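PDB 6IXO: myosin-2 from Saccharomyces cerevisiae, which carries organelles and other cargo along polarized actin cables, gripping their receptor proteins with the globular tail domain that makes up this chain. Local coordinates for residues 170-181 with 199-209. Residues are numbered along the deposited sequence; the frame is centred on the assembly and turned at random.
Sequences LQKKAINAVVIS and EYTMDDILTFF
Lys-173 lies over one face of the Tyr-200 ring, its CG 3.7 Å from the ring centroid and 9° off the normal, a CH-pi contact. The opposite face has CG of Glu-199, a poorly ordered residue, toward its rim. The extended chain beyond CG carries CD and CE of Lys-173 along the CD1/CE1 side of the ring. Lys-172 NZ gives a weak hydrogen bond to Tyr-200 OH (3.4 Å). Leu-170 CD2 sits over a face of Phe-208, 4.2 Å from its centroid. Ile-205 CG2 meets the edge of Phe-209 in plane.

Between the aromatics, Ile-205 is a knob among Leu-170, Lys-173, Ala-174 and Ala-177. With CG1 anti to the carbonyl carbon (chi1 -61°), it presses CG1 tightly on Ala-177 CB at 3.4 Å. A leucine replacing Tyr-200 would probably leave the Lys-173 methylenes without their flat partner and Lys-172 NZ without its hydroxyl.

Thr-201 and Asp-204 form a capping box. Ser-181 OG donates a hydrogen bond to Ala-177 O (2.7 Å), and a water bridges the same OG to Met-202 N. Helix 254-273 touches Val-178 and Met-202. In this cargo-binding tail, apolar packing thus mainly joins helices 134-180 and 202-218, small alanines seating Ile-205 closely; polar links are few.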
# COMPACT_ATOMS: atom_id res chain seq x y z
N LEU A 170 -2.32 -2.07 11.20
CA LEU A 170 -2.36 -0.82 11.99
C LEU A 170 -3.49 -0.75 13.00
O LEU A 170 -3.32 -0.17 14.09
CB LEU A 170 -2.44 0.39 11.07
CG LEU A 170 -1.13 0.74 10.40
CD1 LEU A 170 -1.42 1.77 9.31
CD2 LEU A 170 -0.09 1.31 11.39
N GLN A 171 -4.66 -1.29 12.68
CA GLN A 171 -5.73 -1.32 13.66
C GLN A 171 -5.20 -2.06 14.89
O GLN A 171 -5.47 -1.68 16.03
CB GLN A 171 -7.00 -2.00 13.10
CG GLN A 171 -8.27 -1.82 13.97
CD GLN A 171 -9.05 -0.56 13.62
OE1 GLN A 171 -9.02 -0.10 12.47
NE2 GLN A 171 -9.73 0.02 14.61
N LYS A 172 -4.41 -3.09 14.65
CA LYS A 172 -3.86 -3.93 15.70
C LYS A 172 -2.80 -3.22 16.56
O LYS A 172 -2.71 -3.42 17.76
CB LYS A 172 -3.25 -5.20 15.05
CG LYS A 172 -2.76 -6.26 16.08
CD LYS A 172 -2.04 -7.45 15.39
CE LYS A 172 -1.82 -8.57 16.42
NZ LYS A 172 -0.78 -9.54 16.03
N LYS A 173 -1.95 -2.42 15.92
CA LYS A 173 -0.78 -1.87 16.61
C LYS A 173 -0.87 -0.39 16.96
O LYS A 173 -0.35 0.01 18.01
CB LYS A 173 0.46 -2.09 15.76
CG LYS A 173 0.62 -3.55 15.41
CD LYS A 173 1.87 -3.88 14.65
CE LYS A 173 1.93 -5.40 14.42
NZ LYS A 173 3.23 -5.77 13.82
N ALA A 174 -1.50 0.40 16.11
CA ALA A 174 -1.40 1.86 16.19
C ALA A 174 -2.20 2.39 17.35
O ALA A 174 -1.85 3.39 18.01
CB ALA A 174 -1.87 2.49 14.87
N ILE A 175 -3.32 1.74 17.62
CA ILE A 175 -4.12 2.23 18.72
C ILE A 175 -3.37 2.13 20.04
O ILE A 175 -3.33 3.08 20.83
CB ILE A 175 -5.48 1.44 18.78
CG1 ILE A 175 -6.37 1.91 17.63
CG2 ILE A 175 -6.14 1.67 20.13
CD1 ILE A 175 -7.68 1.06 17.48
N ASN A 176 -2.76 0.98 20.28
CA ASN A 176 -2.01 0.86 21.53
C ASN A 176 -0.78 1.80 21.50
O ASN A 176 -0.47 2.46 22.47
CB ASN A 176 -1.56 -0.58 21.76
CG ASN A 176 -1.03 -0.79 23.18
OD1 ASN A 176 0.18 -0.88 23.41
ND2 ASN A 176 -1.93 -0.84 24.13
N ALA A 177 -0.09 1.83 20.37
CA ALA A 177 1.14 2.63 20.27
C ALA A 177 0.88 4.13 20.44
O ALA A 177 1.60 4.83 21.16
CB ALA A 177 1.81 2.36 18.92
N VAL A 178 -0.13 4.65 19.74
CA VAL A 178 -0.39 6.09 19.75
C VAL A 178 -1.15 6.52 21.01
O VAL A 178 -0.77 7.48 21.67
CB VAL A 178 -1.18 6.51 18.50
CG1 VAL A 178 -1.65 7.95 18.55
CG2 VAL A 178 -0.32 6.26 17.21
N VAL A 179 -2.22 5.79 21.34
CA VAL A 179 -3.18 6.23 22.36
C VAL A 179 -2.80 5.77 23.76
O VAL A 179 -2.93 6.51 24.73
CB VAL A 179 -4.61 5.73 21.99
CG1 VAL A 179 -5.62 6.13 23.05
CG2 VAL A 179 -5.03 6.34 20.64
N ILE A 180 -2.34 4.55 23.87
CA ILE A 180 -2.17 3.92 25.18
C ILE A 180 -0.72 3.90 25.67
O ILE A 180 -0.47 4.22 26.83
CB ILE A 180 -2.70 2.44 25.16
CG1 ILE A 180 -4.17 2.39 24.77
CG2 ILE A 180 -2.47 1.76 26.54
CD1 ILE A 180 -5.11 3.04 25.82
N SER A 181 0.24 3.49 24.82
CA SER A 181 1.64 3.33 25.27
C SER A 181 2.22 4.66 25.74
O SER A 181 1.97 5.72 25.15
CB SER A 181 2.56 2.76 24.18
OG SER A 181 2.96 3.77 23.27
N GLU A 199 2.50 -3.07 25.04
CA GLU A 199 2.95 -4.07 24.09
C GLU A 199 3.45 -3.44 22.79
O GLU A 199 4.65 -3.49 22.51
CB GLU A 199 1.84 -5.07 23.78
CG GLU A 199 2.26 -6.18 22.81
CD GLU A 199 1.09 -7.04 22.36
OE1 GLU A 199 1.33 -8.07 21.68
OE2 GLU A 199 -0.07 -6.69 22.69
N TYR A 200 2.57 -2.84 22.00
CA TYR A 200 3.05 -2.11 20.80
C TYR A 200 3.39 -0.67 21.18
O TYR A 200 2.66 -0.02 21.94
CB TYR A 200 2.03 -2.12 19.66
CG TYR A 200 1.73 -3.51 19.19
CD1 TYR A 200 2.69 -4.23 18.49
CD2 TYR A 200 0.52 -4.13 19.48
CE1 TYR A 200 2.43 -5.52 18.06
CE2 TYR A 200 0.26 -5.42 19.08
CZ TYR A 200 1.22 -6.11 18.37
OH TYR A 200 0.96 -7.39 17.95
N THR A 201 4.51 -0.17 20.67
CA THR A 201 4.96 1.20 20.95
C THR A 201 5.15 1.95 19.65
O THR A 201 5.13 1.34 18.58
CB THR A 201 6.28 1.21 21.71
OG1 THR A 201 7.30 0.67 20.88
CG2 THR A 201 6.18 0.37 23.01
N MET A 202 5.38 3.25 19.74
CA MET A 202 5.66 4.06 18.56
C MET A 202 6.82 3.52 17.77
O MET A 202 6.86 3.67 16.54
CB MET A 202 5.96 5.51 18.95
CG MET A 202 4.76 6.27 19.37
SD MET A 202 3.41 6.07 18.21
CE MET A 202 4.01 6.82 16.67
N ASP A 203 7.80 2.91 18.44
CA ASP A 203 8.87 2.28 17.67
C ASP A 203 8.36 1.22 16.71
O ASP A 203 8.92 1.03 15.63
CB ASP A 203 9.90 1.65 18.59
CG ASP A 203 10.86 2.68 19.16
OD1 ASP A 203 11.10 3.72 18.48
OD2 ASP A 203 11.35 2.45 20.28
N ASP A 204 7.32 0.51 17.10
CA ASP A 204 6.80 -0.51 16.21
C ASP A 204 6.13 0.14 15.03
O ASP A 204 6.17 -0.40 13.92
CB ASP A 204 5.82 -1.44 16.92
CG ASP A 204 6.45 -2.16 18.08
OD1 ASP A 204 7.54 -2.74 17.89
OD2 ASP A 204 5.88 -2.08 19.18
N ILE A 205 5.48 1.27 15.28
CA ILE A 205 4.79 1.98 14.20
C ILE A 205 5.80 2.58 13.22
O ILE A 205 5.62 2.53 11.98
CB ILE A 205 3.90 3.11 14.76
CG1 ILE A 205 2.83 2.51 15.69
CG2 ILE A 205 3.22 3.87 13.63
CD1 ILE A 205 1.96 1.39 15.00
N LEU A 206 6.86 3.17 13.77
CA LEU A 206 7.89 3.72 12.89
C LEU A 206 8.56 2.61 12.07
O LEU A 206 8.84 2.79 10.88
CB LEU A 206 8.93 4.47 13.73
CG LEU A 206 8.28 5.70 14.36
CD1 LEU A 206 9.26 6.32 15.34
CD2 LEU A 206 7.95 6.69 13.28
N THR A 207 8.83 1.46 12.70
CA THR A 207 9.41 0.32 11.99
C THR A 207 8.54 -0.07 10.81
O THR A 207 9.02 -0.34 9.70
CB THR A 207 9.57 -0.88 12.94
OG1 THR A 207 10.60 -0.59 13.87
CG2 THR A 207 9.95 -2.15 12.16
N PHE A 208 7.24 -0.07 11.05
CA PHE A 208 6.26 -0.45 10.03
C PHE A 208 6.27 0.50 8.83
O PHE A 208 6.32 0.06 7.67
CB PHE A 208 4.87 -0.51 10.70
CG PHE A 208 3.69 -0.70 9.75
CD1 PHE A 208 3.11 -1.95 9.60
CD2 PHE A 208 3.13 0.38 9.07
CE1 PHE A 208 1.98 -2.13 8.76
CE2 PHE A 208 2.02 0.22 8.25
CZ PHE A 208 1.44 -1.04 8.09
N PHE A 209 6.17 1.79 9.09
CA PHE A 209 6.26 2.76 8.00
C PHE A 209 7.67 2.78 7.35
O PHE A 209 7.80 2.90 6.12
CB PHE A 209 5.89 4.17 8.48
CG PHE A 209 4.43 4.38 8.59
CD1 PHE A 209 3.67 4.67 7.46
CD2 PHE A 209 3.78 4.24 9.82
CE1 PHE A 209 2.29 4.84 7.54
CE2 PHE A 209 2.39 4.41 9.92
CZ PHE A 209 1.64 4.71 8.78
O HOH W 1 5.45 4.62 22.50